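Side-chain contact in enoyl-CoA hydratase/isomerase (Mycobacterium abscessus, PDB 3QXZ), which probably hydrates or isomerises the double bond of enoyl-CoA thioesters, as members of the crotonase family do: residues G107-G111 with I112-L116. Numbering follows the deposited sequence.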
loop_
_atom_site.group_PDB
_atom_site.type_symbol
_atom_site.label_atom_id
_atom_site.label_comp_id
_atom_site.label_asym_id
_atom_site.label_seq_id
_atom_site.Cartn_x
_atom_site.Cartn_y
_atom_site.Cartn_z
ATOM N N GLY A 107 10.369 -9.362 20.445
ATOM C CA GLY A 107 9.745 -8.677 21.570
ATOM C C GLY A 107 9.714 -7.188 21.302
ATOM O O GLY A 107 9.798 -6.763 20.141
ATOM N N HIS A 108 9.611 -6.387 22.358
ATOM C CA HIS A 108 9.356 -4.942 22.229
ATOM C C HIS A 108 10.234 -4.277 21.205
ATOM O O HIS A 108 11.451 -4.480 21.188
ATOM C CB HIS A 108 9.578 -4.234 23.568
ATOM C CG HIS A 108 8.901 -4.904 24.719
ATOM N ND1 HIS A 108 7.587 -5.307 24.672
ATOM C CD2 HIS A 108 9.361 -5.246 25.947
ATOM C CE1 HIS A 108 7.253 -5.847 25.833
ATOM N NE2 HIS A 108 8.315 -5.827 26.620
ATOM N N ALA A 109 9.595 -3.475 20.357
ATOM C CA ALA A 109 10.317 -2.663 19.369
ATOM C C ALA A 109 9.673 -1.282 19.373
ATOM O O ALA A 109 8.542 -1.115 18.917
ATOM C CB ALA A 109 10.276 -3.303 17.984
ATOM N N ILE A 110 10.392 -0.314 19.932
ATOM C CA ILE A 110 9.830 1.014 20.218
ATOM C C ILE A 110 10.690 2.101 19.575
ATOM O O ILE A 110 11.924 2.039 19.648
ATOM C CB ILE A 110 9.763 1.269 21.762
ATOM C CG1 ILE A 110 8.959 0.169 22.488
ATOM C CG2 ILE A 110 9.246 2.676 22.079
ATOM C CD1 ILE A 110 7.523 0.154 22.177
ATOM N N GLY A 111 10.051 3.085 18.944
ATOM C CA GLY A 111 10.777 4.240 18.408
ATOM C C GLY A 111 11.729 3.815 17.310
ATOM O O GLY A 111 11.304 3.145 16.353
ATOM N N ILE A 112 13.002 4.188 17.420
ATOM C CA ILE A 112 13.979 3.766 16.422
ATOM C C ILE A 112 14.167 2.233 16.406
ATOM O O ILE A 112 14.579 1.658 15.383
ATOM C CB ILE A 112 15.317 4.560 16.509
ATOM C CG1 ILE A 112 16.095 4.413 15.171
ATOM C CG2 ILE A 112 16.074 4.211 17.819
ATOM C CD1 ILE A 112 16.998 5.556 14.847
ATOM N N GLY A 113 13.827 1.557 17.508
ATOM C CA GLY A 113 13.796 0.090 17.477
ATOM C C GLY A 113 12.827 -0.427 16.422
ATOM O O GLY A 113 13.123 -1.402 15.711
ATOM N N MET A 114 11.662 0.219 16.333
ATOM C CA MET A 114 10.711 -0.142 15.299
ATOM C C MET A 114 11.094 0.428 13.926
ATOM O O MET A 114 11.001 -0.283 12.914
ATOM C CB MET A 114 9.297 0.293 15.680
ATOM C CG MET A 114 8.248 0.038 14.580
ATOM S SD MET A 114 8.110 -1.677 13.991
ATOM C CE MET A 114 7.342 -2.360 15.444
ATOM N N THR A 115 11.514 1.695 13.864
ATOM C CA THR A 115 11.780 2.266 12.526
ATOM C C THR A 115 12.963 1.583 11.833
ATOM O O THR A 115 12.911 1.407 10.621
ATOM C CB THR A 115 11.917 3.793 12.538
ATOM O OG1 THR A 115 13.088 4.128 13.285
ATOM C CG2 THR A 115 10.695 4.467 13.169
ATOM N N LEU A 116 13.972 1.142 12.588
ATOM C CA LEU A 116 15.030 0.311 11.992
ATOM C C LEU A 116 14.520 -1.063 11.560
ATOM O O LEU A 116 14.990 -1.610 10.550
ATOM C CB LEU A 116 16.240 0.150 12.907
ATOM C CG LEU A 116 17.013 1.439 13.041
ATOM C CD1 LEU A 116 18.045 1.248 14.100
ATOM C CD2 LEU A 116 17.652 1.914 11.733
#
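The carbonyls of I110 and G111 take up amide groups from the first turn of helix 112-117 as the chain swings from strand 108-110 into that helix, the two short axes lying nearly at right angles (95°). I110 O accepts G113 N at 2.9 Å in a bent bond, the donor standing well above the carbonyl plane; this closes a type II' beta-turn, I110-G113. G111, the N-cap residue, offers its O to T115 N at 2.9 Å in a nearly straight bond lying in the carbonyl plane, with a weak second bond from M114 N. Its positive phi of 64° at the first middle position of the turn is where glycine is the usual residue. G113, lacking a side chain, can present its bare CA to the strand beside I110 O and A109.

The main side-chain touch is between A109 and M114. With CG anti to the backbone N (chi1 176°) and bends at chi2 and chi3, the flexible thioether chain of M114 folds back so that its CE methyl lies 4.0 Å from A109 CB. M114 CB meanwhile rests 3.6 Å from A109 O; the small alanine lets strand and helix come this close, and Y131 of strand 131-132 touches both residues. T115 sets its CG2 methyl 3.5 Å from G111 O, while its OG1 is hydrogen-bonded to D143, a polar tie within a buried setting. The side chain of I112 leaves the backbone facing away from the strand, with CB still 3.8 Å from G111 C; its apolar surface packs on P89, fitting for a buried isoleucine.

Turn and cap thus engage the amides of G113, M114 and T115. A strand-turn-helix with a glycine at the N-cap and another in the first helical turn matches the segment of crotonase-fold enzymes whose helix N-terminus helps form the oxyanion hole for the thioester carbonyl, a role probable here by family resemblance.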